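Kojibiose phosphorylase (Gut metagenome, PDB 6W0P) belongs to glycosyl hydrolase family 65, joining a large N-terminal beta domain to a helical central catalytic domain and a small C-terminal beta domain. Local coordinates at residues A[302-307]-A[674-679]; A[608-613]-A[633-638]; A[721-726]-A[736-741]. All blocks are in the same frame, centred on the assembly; numbering follows the deposited sequence.

Contacts 1 and 3 share one five-stranded antiparallel sheet: strand 303-305 forms one margin of it, and strand 722-726 runs three places further across. Their centres lie 16 Å apart, with nearest atoms about 10 Å apart. Contact 2 belongs to the helical domain, and its residues fall within the long chain excursion between 302-307 and 674-679. The helices of contacts 1 and 2 meet directly, Gly-679 O lying 3.7 Å from Ser-633 CB, although the centres are 20 Å apart. Contact 3 remains separate from contact 2, at about 9 Å between nearest atoms. Together they run from the helices of the catalytic domain through a helix-sheet seam into the C-terminal beta domain.

Contact 1. Residues A[302-307]-A[674-679]; sequences ILIDGS and MNIVYG
Ile-676 of helix 666-680 meets two isoleucines, Ile-302 and Ile-304, spaced two residues apart so that both direct their side chains at the helix. Ile-302 and Ile-676 come tip to tip: Ile-302 CD1 lies 4.0 Å from Ile-676 CG2. The same methyl of Ile-302 is 4.1 Å from Ile-676 CD1, so it bears on both branches of the helix residue. Ile-304 crosses the Ile-676 side chain at a slant and uses its end alone, Ile-304 CD1 sitting 4.2 Å from Ile-676 CD1. In Ile-302, CG1 stands opposite the carbonyl carbon (chi1 -64°) and the chain then runs on extended (chi2 -176°), which carries CD1 out to the helix. All three residues are buried, and the contact is purely apolar, made by methyl ends at ordinary van der Waals separation.

Ile-314 of helix 308-324 touches all three isoleucines and completes the cluster, while Phe-705 of strand 702-709 covers Ile-302 and the neighbouring Val-677. The backbone of 302-305 has two sets of partners. Leu-303 and Asp-305 pair with strand 702-709 and its approach, and the Gln-311 side chain bonds to both Ile-304 N and Ile-302 O. Ser-307 OG, bonded to Asp-310 N, N-caps the helix that carries Ile-314 and Gln-311. In the second segment Tyr-678 N bonds to Met-674 O at 2.8 Å, and a wider pi-type turn spans 675-679. The geometry is that of an extended segment leading into edge strand 303-305, packed on a helix through alternate residues. It joins the five-stranded beta sheet to helix 666-680, the last helix of the chain, consistent with the (alpha/alpha)6 barrel and accompanying beta domain of family 65.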
ATOM      1  N   ILE A 302      24.113 -37.119   6.174  1.00 27.90           N
ATOM      2  CA  ILE A 302      22.958 -37.914   6.663  1.00 27.83           C
ATOM      3  C   ILE A 302      22.758 -39.111   5.735  1.00 28.11           C
ATOM      4  O   ILE A 302      22.717 -38.895   4.521  1.00 28.13           O
ATOM      5  CB  ILE A 302      21.701 -37.040   6.751  1.00 27.65           C
ATOM      6  CG1 ILE A 302      21.872 -35.939   7.787  1.00 27.52           C
ATOM      7  CG2 ILE A 302      20.467 -37.889   7.005  1.00 27.56           C
ATOM      8  CD1 ILE A 302      20.638 -35.136   7.950  1.00 28.21           C
ATOM      9  N   LEU A 303      22.671 -40.318   6.294  1.00 28.52           N
ATOM     10  CA  LEU A 303      22.395 -41.546   5.523  1.00 30.14           C
ATOM     11  C   LEU A 303      20.914 -41.858   5.675  1.00 31.27           C
ATOM     12  O   LEU A 303      20.406 -41.757   6.792  1.00 30.89           O
ATOM     13  CB  LEU A 303      23.223 -42.720   6.040  1.00 30.66           C
ATOM     14  CG  LEU A 303      24.739 -42.617   5.915  1.00 30.65           C
ATOM     15  CD1 LEU A 303      25.391 -43.897   6.436  1.00 31.43           C
ATOM     16  CD2 LEU A 303      25.134 -42.406   4.480  1.00 30.92           C
ATOM     17  N   ILE A 304      20.271 -42.245   4.581  1.00 32.65           N
ATOM     18  CA  ILE A 304      18.861 -42.708   4.581  1.00 33.76           C
ATOM     19  C   ILE A 304      18.823 -44.014   3.805  1.00 35.38           C
ATOM     20  O   ILE A 304      19.244 -44.005   2.613  1.00 36.94           O
ATOM     21  CB  ILE A 304      17.925 -41.636   3.998  1.00 34.16           C
ATOM     22  CG1 ILE A 304      17.915 -40.390   4.899  1.00 34.57           C
ATOM     23  CG2 ILE A 304      16.533 -42.225   3.803  1.00 34.59           C
ATOM     24  CD1 ILE A 304      17.040 -39.261   4.428  1.00 34.82           C
ATOM     25  N   ASP A 305      18.351 -45.082   4.458  1.00 36.17           N
ATOM     26  CA  ASP A 305      18.202 -46.421   3.840  1.00 36.54           C
ATOM     27  C   ASP A 305      16.711 -46.678   3.639  1.00 35.88           C
ATOM     28  O   ASP A 305      15.949 -46.440   4.578  1.00 34.90           O
ATOM     29  CB  ASP A 305      18.866 -47.507   4.685  1.00 38.38           C
ATOM     30  CG  ASP A 305      18.858 -48.872   4.027  1.00 38.83           C
ATOM     31  OD1 ASP A 305      19.538 -49.033   3.006  1.00 41.51           O
ATOM     32  OD2 ASP A 305      18.116 -49.735   4.500  1.00 41.01           O
ATOM     33  N   GLY A 306      16.325 -47.144   2.453  1.00 35.36           N
ATOM     34  CA  GLY A 306      14.932 -47.506   2.137  1.00 36.20           C
ATOM     35  C   GLY A 306      14.257 -46.460   1.272  1.00 37.03           C
ATOM     36  O   GLY A 306      13.098 -46.704   0.890  1.00 38.03           O
ATOM     37  N   SER A 307      14.950 -45.355   0.939  1.00 35.64           N
ATOM     38  CA  SER A 307      14.437 -44.280   0.050  1.00 35.54           C
ATOM     39  C   SER A 307      15.596 -43.595  -0.683  1.00 35.24           C
ATOM     40  O   SER A 307      16.167 -42.671  -0.125  1.00 35.08           O
ATOM     41  CB  SER A 307      13.606 -43.278   0.792  1.00 34.62           C
ATOM     42  OG  SER A 307      13.256 -42.208  -0.074  1.00 34.73           O
ATOM     43  N   MET A 674      16.581 -29.880   9.707  1.00 31.37           N
ATOM     44  CA  MET A 674      15.898 -29.618  10.996  1.00 32.32           C
ATOM     45  C   MET A 674      14.858 -30.703  11.273  1.00 30.84           C
ATOM     46  O   MET A 674      14.842 -31.223  12.410  1.00 29.66           O
ATOM     47  CB  MET A 674      15.173 -28.275  10.949  1.00 34.27           C
ATOM     48  CG  MET A 674      16.096 -27.148  10.635  1.00 35.42           C
ATOM     49  SD  MET A 674      16.606 -26.441  12.168  1.00 39.06           S
ATOM     50  CE  MET A 674      15.176 -25.451  12.573  1.00 34.29           C
ATOM     51  N   ASN A 675      14.003 -30.979  10.274  1.00 29.59           N
ATOM     52  CA  ASN A 675      12.943 -32.012  10.362  1.00 29.29           C
ATOM     53  C   ASN A 675      13.582 -33.355  10.746  1.00 29.10           C
ATOM     54  O   ASN A 675      12.951 -34.103  11.542  1.00 28.79           O
ATOM     55  CB  ASN A 675      12.098 -32.137   9.098  1.00 28.70           C
ATOM     56  CG  ASN A 675      10.670 -32.557   9.393  1.00 29.58           C
ATOM     57  OD1 ASN A 675       9.754 -32.131   8.692  1.00 29.88           O
ATOM     58  ND2 ASN A 675      10.469 -33.419  10.391  1.00 28.83           N
ATOM     59  N   ILE A 676      14.783 -33.658  10.239  1.00 28.43           N
ATOM     60  CA  ILE A 676      15.450 -34.971  10.510  1.00 28.79           C
ATOM     61  C   ILE A 676      16.027 -34.957  11.937  1.00 28.18           C
ATOM     62  O   ILE A 676      15.688 -35.896  12.694  1.00 28.43           O
ATOM     63  CB  ILE A 676      16.487 -35.315   9.422  1.00 29.21           C
ATOM     64  CG1 ILE A 676      15.784 -35.664   8.100  1.00 29.68           C
ATOM     65  CG2 ILE A 676      17.406 -36.427   9.910  1.00 29.34           C
ATOM     66  CD1 ILE A 676      16.722 -35.883   6.892  1.00 29.59           C
ATOM     67  N   VAL A 677      16.772 -33.911  12.326  1.00 27.52           N
ATOM     68  CA  VAL A 677      17.590 -33.916  13.579  1.00 27.73           C
ATOM     69  C   VAL A 677      16.771 -33.427  14.789  1.00 28.04           C
ATOM     70  O   VAL A 677      16.822 -34.105  15.843  1.00 28.75           O
ATOM     71  CB  VAL A 677      18.907 -33.148  13.402  1.00 27.84           C
ATOM     72  CG1 VAL A 677      19.676 -33.039  14.697  1.00 27.97           C
ATOM     73  CG2 VAL A 677      19.791 -33.796  12.353  1.00 28.12           C
ATOM     74  N   TYR A 678      16.036 -32.328  14.687  1.00 28.07           N
ATOM     75  CA  TYR A 678      15.115 -31.870  15.758  1.00 28.92           C
ATOM     76  C   TYR A 678      13.857 -32.746  15.795  1.00 29.14           C
ATOM     77  O   TYR A 678      13.311 -32.957  16.882  1.00 28.91           O
ATOM     78  CB  TYR A 678      14.725 -30.404  15.594  1.00 28.91           C
ATOM     79  CG  TYR A 678      15.819 -29.435  15.954  1.00 29.94           C
ATOM     80  CD1 TYR A 678      16.314 -29.359  17.247  1.00 30.82           C
ATOM     81  CD2 TYR A 678      16.353 -28.573  15.014  1.00 30.66           C
ATOM     82  CE1 TYR A 678      17.324 -28.471  17.595  1.00 31.04           C
ATOM     83  CE2 TYR A 678      17.355 -27.672  15.347  1.00 31.29           C
ATOM     84  CZ  TYR A 678      17.855 -27.636  16.635  1.00 30.93           C
ATOM     85  OH  TYR A 678      18.809 -26.717  16.954  1.00 31.96           O
ATOM     86  N   GLY A 679      13.418 -33.223  14.631  1.00 29.43           N
ATOM     87  CA  GLY A 679      12.158 -33.963  14.467  1.00 29.46           C
ATOM     88  C   GLY A 679      12.335 -35.421  14.826  1.00 29.85           C
ATOM     89  O   GLY A 679      12.140 -35.768  16.004  1.00 29.96           O
TER

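Contact 2. Residues A[608-613]-A[633-638]; sequences ANYNYY and SKIGLE
The ring of Tyr-610 receives two methyl groups, Ile-635 CD1 and Leu-637 CD1, from the same side of its plane, both obliquely. Ile-635 CD1 approaches the root of the ring, 3.8 Å from Tyr-610 CG. Further out, Leu-637 CD1 lies 3.5 Å from Tyr-610 CE2, its side chain running past the ring in the opposite direction. Asn-611 OD1 lies at an edge of this ring, in its plane. On the same helix, Tyr-613 has Tyr-612 CD2 over the centre of one face, 3.5 Å above it, and Asn-609 OD1 at its edge.

Tyr-610 CG is anti to the backbone N (chi1 -180°), and the ring reaches across to the second segment. In Ile-635, CG1 lies between the backbone N and the carbonyl carbon (chi1 59°), an orientation that brings CD1 against the tyrosine. The hydroxyl of Tyr-610 continues beyond the methyl groups to hydrogen-bond Asp-640 OD2 on helix 638-645, so an apolar ring carries a fixed polar end.

Both methyl groups come from the residues on either side of Gly-636, where helix 624-634 ends. A Schellman motif closes it, with Gly-636 N bonded to Ser-633 O at 3.0 Å and Leu-637 N to Ala-632 O; Gly-636 is the C-prime residue. Leu-637 then stands at the N-cap position of helix 638-645. Tyr-610 also packs on Ile-631 and Ala-632, and Ile-635 on Leu-606 and Leu-607, so helix 603-613 lies against both the end of helix 624-634 and the turn into helix 638-645.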
ATOM      1  N   ALA A 608      -2.014 -29.239  23.552  1.00 29.75           N
ATOM      2  CA  ALA A 608      -3.176 -28.322  23.593  1.00 29.54           C
ATOM      3  C   ALA A 608      -3.016 -27.292  22.472  1.00 28.79           C
ATOM      4  O   ALA A 608      -3.944 -27.120  21.686  1.00 28.85           O
ATOM      5  CB  ALA A 608      -3.289 -27.660  24.940  1.00 29.42           C
ATOM      6  N   ASN A 609      -1.844 -26.667  22.365  1.00 28.53           N
ATOM      7  CA  ASN A 609      -1.608 -25.587  21.363  1.00 27.89           C
ATOM      8  C   ASN A 609      -1.536 -26.190  19.962  1.00 27.69           C
ATOM      9  O   ASN A 609      -2.044 -25.563  19.034  1.00 27.39           O
ATOM     10  CB  ASN A 609      -0.410 -24.731  21.737  1.00 27.41           C
ATOM     11  CG  ASN A 609      -0.702 -23.903  22.968  1.00 27.74           C
ATOM     12  OD1 ASN A 609      -1.173 -22.782  22.816  1.00 28.21           O
ATOM     13  ND2 ASN A 609      -0.464 -24.438  24.168  1.00 27.28           N
ATOM     14  N   TYR A 610      -0.935 -27.362  19.822  1.00 27.89           N
ATOM     15  CA  TYR A 610      -0.850 -28.057  18.523  1.00 28.41           C
ATOM     16  C   TYR A 610      -2.273 -28.334  18.029  1.00 29.54           C
ATOM     17  O   TYR A 610      -2.557 -28.102  16.823  1.00 30.28           O
ATOM     18  CB  TYR A 610      -0.018 -29.334  18.629  1.00 28.36           C
ATOM     19  CG  TYR A 610       0.114 -30.091  17.331  1.00 27.87           C
ATOM     20  CD1 TYR A 610       1.151 -29.847  16.442  1.00 27.54           C
ATOM     21  CD2 TYR A 610      -0.811 -31.062  16.996  1.00 28.23           C
ATOM     22  CE1 TYR A 610       1.265 -30.549  15.253  1.00 27.24           C
ATOM     23  CE2 TYR A 610      -0.714 -31.770  15.813  1.00 27.98           C
ATOM     24  CZ  TYR A 610       0.308 -31.489  14.923  1.00 27.43           C
ATOM     25  OH  TYR A 610       0.372 -32.234  13.786  1.00 27.05           O
ATOM     26  N   ASN A 611      -3.120 -28.869  18.912  1.00 30.08           N
ATOM     27  CA  ASN A 611      -4.485 -29.324  18.554  1.00 30.04           C
ATOM     28  C   ASN A 611      -5.305 -28.097  18.161  1.00 29.81           C
ATOM     29  O   ASN A 611      -6.146 -28.238  17.294  1.00 30.32           O
ATOM     30  CB  ASN A 611      -5.191 -30.074  19.687  1.00 30.65           C
ATOM     31  CG  ASN A 611      -4.786 -31.529  19.827  1.00 31.40           C
ATOM     32  OD1 ASN A 611      -4.109 -32.076  18.970  1.00 31.59           O
ATOM     33  ND2 ASN A 611      -5.147 -32.148  20.942  1.00 31.50           N
ATOM     34  N   TYR A 612      -5.098 -26.942  18.796  1.00 29.34           N
ATOM     35  CA  TYR A 612      -5.870 -25.720  18.446  1.00 29.29           C
ATOM     36  C   TYR A 612      -5.345 -25.099  17.130  1.00 28.85           C
ATOM     37  O   TYR A 612      -6.176 -24.766  16.287  1.00 28.31           O
ATOM     38  CB  TYR A 612      -5.880 -24.694  19.579  1.00 29.28           C
ATOM     39  CG  TYR A 612      -6.810 -23.551  19.275  1.00 29.59           C
ATOM     40  CD1 TYR A 612      -8.153 -23.605  19.600  1.00 29.76           C
ATOM     41  CD2 TYR A 612      -6.352 -22.447  18.568  1.00 29.21           C
ATOM     42  CE1 TYR A 612      -9.009 -22.564  19.272  1.00 30.36           C
ATOM     43  CE2 TYR A 612      -7.183 -21.391  18.259  1.00 29.43           C
ATOM     44  CZ  TYR A 612      -8.513 -21.442  18.622  1.00 29.85           C
ATOM     45  OH  TYR A 612      -9.319 -20.412  18.247  1.00 29.93           O
ATOM     46  N   TYR A 613      -4.029 -24.959  16.946  1.00 28.92           N
ATOM     47  CA  TYR A 613      -3.426 -24.131  15.865  1.00 28.31           C
ATOM     48  C   TYR A 613      -3.099 -24.919  14.592  1.00 28.48           C
ATOM     49  O   TYR A 613      -3.285 -24.326  13.517  1.00 27.65           O
ATOM     50  CB  TYR A 613      -2.227 -23.364  16.409  1.00 28.14           C
ATOM     51  CG  TYR A 613      -2.636 -22.236  17.323  1.00 27.74           C
ATOM     52  CD1 TYR A 613      -3.346 -21.146  16.852  1.00 27.72           C
ATOM     53  CD2 TYR A 613      -2.330 -22.267  18.668  1.00 28.03           C
ATOM     54  CE1 TYR A 613      -3.738 -20.121  17.698  1.00 27.60           C
ATOM     55  CE2 TYR A 613      -2.698 -21.242  19.519  1.00 27.99           C
ATOM     56  CZ  TYR A 613      -3.417 -20.173  19.037  1.00 27.35           C
ATOM     57  OH  TYR A 613      -3.776 -19.188  19.904  1.00 27.88           O
ATOM     58  N   SER A 633       6.185 -34.972  16.324  1.00 31.05           N
ATOM     59  CA  SER A 633       7.123 -36.018  16.816  1.00 32.01           C
ATOM     60  C   SER A 633       7.245 -35.922  18.348  1.00 32.86           C
ATOM     61  O   SER A 633       7.084 -36.929  19.018  1.00 32.01           O
ATOM     62  CB  SER A 633       8.482 -35.916  16.159  1.00 31.61           C
ATOM     63  OG  SER A 633       8.492 -36.547  14.892  1.00 31.29           O
ATOM     64  N   LYS A 634       7.523 -34.719  18.863  1.00 34.63           N
ATOM     65  CA  LYS A 634       7.750 -34.426  20.303  1.00 35.61           C
ATOM     66  C   LYS A 634       6.556 -34.904  21.136  1.00 35.83           C
ATOM     67  O   LYS A 634       6.803 -35.347  22.283  1.00 36.59           O
ATOM     68  CB  LYS A 634       7.979 -32.925  20.487  1.00 37.11           C
ATOM     69  CG  LYS A 634       8.445 -32.476  21.864  1.00 38.84           C
ATOM     70  CD  LYS A 634       9.860 -32.852  22.204  1.00 40.60           C
ATOM     71  CE  LYS A 634      10.902 -32.198  21.304  1.00 42.19           C
ATOM     72  NZ  LYS A 634      12.265 -32.775  21.513  1.00 42.24           N
ATOM     73  N   ILE A 635       5.328 -34.849  20.605  1.00 34.55           N
ATOM     74  CA  ILE A 635       4.102 -35.222  21.377  1.00 35.21           C
ATOM     75  C   ILE A 635       3.557 -36.606  20.952  1.00 35.17           C
ATOM     76  O   ILE A 635       2.426 -36.922  21.348  1.00 35.35           O
ATOM     77  CB  ILE A 635       3.037 -34.108  21.298  1.00 34.77           C
ATOM     78  CG1 ILE A 635       2.598 -33.802  19.868  1.00 34.07           C
ATOM     79  CG2 ILE A 635       3.520 -32.853  22.006  1.00 35.18           C
ATOM     80  CD1 ILE A 635       1.741 -32.573  19.757  1.00 33.85           C
ATOM     81  N   GLY A 636       4.330 -37.422  20.232  1.00 34.76           N
ATOM     82  CA  GLY A 636       3.975 -38.824  19.927  1.00 35.45           C
ATOM     83  C   GLY A 636       2.970 -38.969  18.794  1.00 36.58           C
ATOM     84  O   GLY A 636       2.445 -40.083  18.651  1.00 36.74           O
ATOM     85  N   LEU A 637       2.728 -37.925  17.976  1.00 36.70           N
ATOM     86  CA  LEU A 637       1.801 -37.992  16.808  1.00 36.60           C
ATOM     87  C   LEU A 637       2.596 -38.374  15.547  1.00 37.36           C
ATOM     88  O   LEU A 637       2.874 -37.497  14.669  1.00 34.84           O
ATOM     89  CB  LEU A 637       1.102 -36.643  16.631  1.00 36.62           C
ATOM     90  CG  LEU A 637       0.181 -36.196  17.753  1.00 36.35           C
ATOM     91  CD1 LEU A 637      -0.479 -34.884  17.385  1.00 35.62           C
ATOM     92  CD2 LEU A 637      -0.874 -37.256  18.038  1.00 37.27           C
ATOM     93  N   GLU A 638       2.912 -39.664  15.445  1.00 39.10           N
ATOM     94  CA  GLU A 638       3.856 -40.227  14.446  1.00 40.26           C
ATOM     95  C   GLU A 638       3.288 -40.059  13.033  1.00 40.04           C
ATOM     96  O   GLU A 638       4.084 -39.812  12.094  1.00 39.04           O
ATOM     97  CB  GLU A 638       4.115 -41.698  14.743  1.00 41.89           C
ATOM     98  CG  GLU A 638       4.832 -41.952  16.052  1.00 44.09           C
ATOM     99  CD  GLU A 638       5.131 -43.431  16.244  1.00 47.32           C
ATOM    100  OE1 GLU A 638       4.389 -44.088  17.024  1.00 48.82           O
ATOM    101  OE2 GLU A 638       6.079 -43.936  15.579  1.00 48.86           O
TER

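Contact 3. Residues A[721-726]-A[736-741]; sequences DNVIIT and NVYGKK
Two beta sheets pack face to face here, consistent with a beta sandwich: strand 722-726 belongs to the five-stranded antiparallel sheet, and the hairpin of strands 733-737 and 740-744 belongs to the four-stranded mixed sheet facing it. Such a compact all-beta unit is consistent with the C-terminal domain of family 65. Val-723 and Ile-725, alternate residues of one strand, both point to the hairpin, while Val-737 and Tyr-738 point back.

Ile-725 and Val-737 meet end on in the buried interior, Ile-725 CD1 lying 3.8 Å from Val-737 CG2. CG1 of Ile-725 sits beside its backbone N (chi1 -58°) and the chain stays extended (chi2 157°), delivering the terminal methyl to the other sheet. Leu-744 and Leu-692, from strands 740-744 and 689-692, pack on Ile-725, and Val-737 also touches Ile-750 of strand 747-751. The apolar layer thus draws on both sheets.

The hairpin turns through a type I' bend from Val-737 to Lys-740. Its two-residue loop, Tyr-738 and Gly-739, has positive phi throughout. A reciprocal pair of backbone bonds closes it: Val-737 N to Lys-740 O at 2.8 Å, and Lys-740 N to Val-737 O at 3.1 Å. From the first loop position the Tyr-738 side chain reaches back to strand 722-726. There its ring crosses Val-723 obliquely, with Val-723 CG2 3.8 Å from Tyr-738 CE2. The phenol oxygen hydrogen-bonds to Pro-694 O, which fixes the far end of the ring, and Pro-694 packs on Val-723 as well. Tyr-738 OH is also the atom nearest the valine, in van der Waals contact 3.3 Å from Val-723 CG2.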
ATOM      1  N   ASP A 721      15.059 -51.307  15.809  1.00 48.08           N
ATOM      2  CA  ASP A 721      15.345 -52.013  17.091  1.00 48.50           C
ATOM      3  C   ASP A 721      16.298 -51.210  17.983  1.00 46.03           C
ATOM      4  O   ASP A 721      16.213 -51.394  19.183  1.00 47.11           O
ATOM      5  CB  ASP A 721      15.988 -53.378  16.839  1.00 50.47           C
ATOM      6  CG  ASP A 721      15.205 -54.256  15.873  1.00 53.36           C
ATOM      7  OD1 ASP A 721      13.946 -54.229  15.946  1.00 55.32           O
ATOM      8  OD2 ASP A 721      15.852 -54.941  15.042  1.00 53.63           O
ATOM      9  N   ASN A 722      17.180 -50.371  17.418  1.00 44.06           N
ATOM     10  CA  ASN A 722      18.316 -49.770  18.165  1.00 42.09           C
ATOM     11  C   ASN A 722      18.566 -48.304  17.766  1.00 40.69           C
ATOM     12  O   ASN A 722      18.289 -47.903  16.629  1.00 39.78           O
ATOM     13  CB  ASN A 722      19.588 -50.608  18.003  1.00 42.14           C
ATOM     14  CG  ASN A 722      19.528 -51.896  18.799  1.00 43.05           C
ATOM     15  OD1 ASN A 722      19.435 -52.972  18.223  1.00 43.41           O
ATOM     16  ND2 ASN A 722      19.532 -51.799  20.118  1.00 42.99           N
ATOM     17  N   VAL A 723      19.040 -47.547  18.743  1.00 38.53           N
ATOM     18  CA  VAL A 723      19.769 -46.276  18.593  1.00 37.87           C
ATOM     19  C   VAL A 723      21.222 -46.588  18.913  1.00 36.91           C
ATOM     20  O   VAL A 723      21.467 -47.068  19.997  1.00 37.95           O
ATOM     21  CB  VAL A 723      19.195 -45.198  19.520  1.00 37.50           C
ATOM     22  CG1 VAL A 723      19.934 -43.886  19.361  1.00 36.98           C
ATOM     23  CG2 VAL A 723      17.712 -45.019  19.274  1.00 38.15           C
ATOM     24  N   ILE A 724      22.119 -46.342  17.966  1.00 35.71           N
ATOM     25  CA  ILE A 724      23.585 -46.495  18.130  1.00 35.49           C
ATOM     26  C   ILE A 724      24.167 -45.089  17.989  1.00 34.14           C
ATOM     27  O   ILE A 724      23.894 -44.420  16.955  1.00 33.79           O
ATOM     28  CB  ILE A 724      24.134 -47.516  17.099  1.00 36.45           C
ATOM     29  CG1 ILE A 724      23.455 -48.876  17.264  1.00 37.61           C
ATOM     30  CG2 ILE A 724      25.655 -47.648  17.147  1.00 35.94           C
ATOM     31  CD1 ILE A 724      23.472 -49.716  15.994  1.00 38.71           C
ATOM     32  N   ILE A 725      24.906 -44.659  19.005  1.00 33.55           N
ATOM     33  CA  ILE A 725      25.540 -43.320  19.129  1.00 33.20           C
ATOM     34  C   ILE A 725      27.031 -43.575  19.311  1.00 33.96           C
ATOM     35  O   ILE A 725      27.372 -44.395  20.220  1.00 34.51           O
ATOM     36  CB  ILE A 725      24.948 -42.532  20.314  1.00 33.52           C
ATOM     37  CG1 ILE A 725      23.431 -42.343  20.188  1.00 33.32           C
ATOM     38  CG2 ILE A 725      25.667 -41.210  20.496  1.00 33.15           C
ATOM     39  CD1 ILE A 725      22.741 -42.088  21.505  1.00 33.48           C
ATOM     40  N   THR A 726      27.869 -42.939  18.484  1.00 33.36           N
ATOM     41  CA  THR A 726      29.338 -43.127  18.499  1.00 34.10           C
ATOM     42  C   THR A 726      30.044 -41.767  18.491  1.00 33.58           C
ATOM     43  O   THR A 726      29.492 -40.783  17.945  1.00 33.86           O
ATOM     44  CB  THR A 726      29.807 -44.042  17.352  1.00 34.67           C
ATOM     45  OG1 THR A 726      29.105 -43.743  16.137  1.00 35.64           O
ATOM     46  CG2 THR A 726      29.602 -45.510  17.649  1.00 35.11           C
ATOM     47  N   ASN A 736      21.341 -37.689  27.257  1.00 38.83           N
ATOM     48  CA  ASN A 736      20.023 -38.118  27.764  1.00 39.54           C
ATOM     49  C   ASN A 736      19.260 -38.737  26.588  1.00 37.88           C
ATOM     50  O   ASN A 736      19.008 -37.996  25.597  1.00 37.39           O
ATOM     51  CB  ASN A 736      19.371 -36.909  28.436  1.00 42.07           C
ATOM     52  CG  ASN A 736      18.253 -37.327  29.344  1.00 44.99           C
ATOM     53  OD1 ASN A 736      17.324 -37.979  28.886  1.00 47.67           O
ATOM     54  ND2 ASN A 736      18.362 -36.999  30.619  1.00 47.48           N
ATOM     55  N   VAL A 737      18.985 -40.045  26.621  1.00 36.48           N
ATOM     56  CA  VAL A 737      18.259 -40.756  25.524  1.00 36.53           C
ATOM     57  C   VAL A 737      17.008 -41.442  26.095  1.00 37.13           C
ATOM     58  O   VAL A 737      17.132 -42.285  27.034  1.00 37.41           O
ATOM     59  CB  VAL A 737      19.151 -41.757  24.755  1.00 36.86           C
ATOM     60  CG1 VAL A 737      18.480 -42.239  23.480  1.00 36.72           C
ATOM     61  CG2 VAL A 737      20.517 -41.179  24.404  1.00 36.40           C
ATOM     62  N   TYR A 738      15.838 -41.108  25.536  1.00 36.44           N
ATOM     63  CA  TYR A 738      14.524 -41.629  25.979  1.00 37.11           C
ATOM     64  C   TYR A 738      14.384 -41.327  27.478  1.00 39.24           C
ATOM     65  O   TYR A 738      13.810 -42.130  28.207  1.00 38.93           O
ATOM     66  CB  TYR A 738      14.385 -43.119  25.648  1.00 36.63           C
ATOM     67  CG  TYR A 738      14.437 -43.437  24.171  1.00 36.20           C
ATOM     68  CD1 TYR A 738      13.603 -42.788  23.268  1.00 35.46           C
ATOM     69  CD2 TYR A 738      15.323 -44.371  23.660  1.00 35.45           C
ATOM     70  CE1 TYR A 738      13.631 -43.066  21.911  1.00 34.63           C
ATOM     71  CE2 TYR A 738      15.366 -44.656  22.304  1.00 34.94           C
ATOM     72  CZ  TYR A 738      14.524 -43.999  21.423  1.00 34.75           C
ATOM     73  OH  TYR A 738      14.580 -44.258  20.076  1.00 34.04           O
ATOM     74  N   GLY A 739      14.920 -40.176  27.916  1.00 40.29           N
ATOM     75  CA  GLY A 739      14.764 -39.658  29.283  1.00 40.49           C
ATOM     76  C   GLY A 739      15.720 -40.279  30.288  1.00 41.96           C
ATOM     77  O   GLY A 739      15.574 -39.924  31.472  1.00 42.46           O
ATOM     78  N   LYS A 740      16.667 -41.135  29.866  1.00 42.75           N
ATOM     79  CA  LYS A 740      17.715 -41.731  30.758  1.00 44.05           C
ATOM     80  C   LYS A 740      19.087 -41.116  30.443  1.00 42.28           C
ATOM     81  O   LYS A 740      19.399 -40.901  29.237  1.00 39.82           O
ATOM     82  CB  LYS A 740      17.804 -43.257  30.611  1.00 47.08           C
ATOM     83  CG  LYS A 740      16.475 -44.010  30.596  1.00 50.29           C
ATOM     84  CD  LYS A 740      16.182 -44.800  31.856  1.00 53.12           C
ATOM     85  CE  LYS A 740      14.705 -45.092  32.057  1.00 56.05           C
ATOM     86  NZ  LYS A 740      14.098 -45.763  30.876  1.00 57.68           N
ATOM     87  N   LYS A 741      19.888 -40.880  31.483  1.00 41.08           N
ATOM     88  CA  LYS A 741      21.207 -40.211  31.391  1.00 41.24           C
ATOM     89  C   LYS A 741      22.329 -41.250  31.292  1.00 40.46           C
ATOM     90  O   LYS A 741      22.591 -41.961  32.287  1.00 41.75           O
ATOM     91  CB  LYS A 741      21.464 -39.290  32.583  1.00 42.61           C
ATOM     92  CG  LYS A 741      22.828 -38.617  32.514  1.00 44.69           C
ATOM     93  CD  LYS A 741      22.887 -37.207  33.061  1.00 46.39           C
ATOM     94  CE  LYS A 741      23.743 -37.084  34.301  1.00 47.31           C
ATOM     95  NZ  LYS A 741      23.914 -35.660  34.693  1.00 48.25           N
TER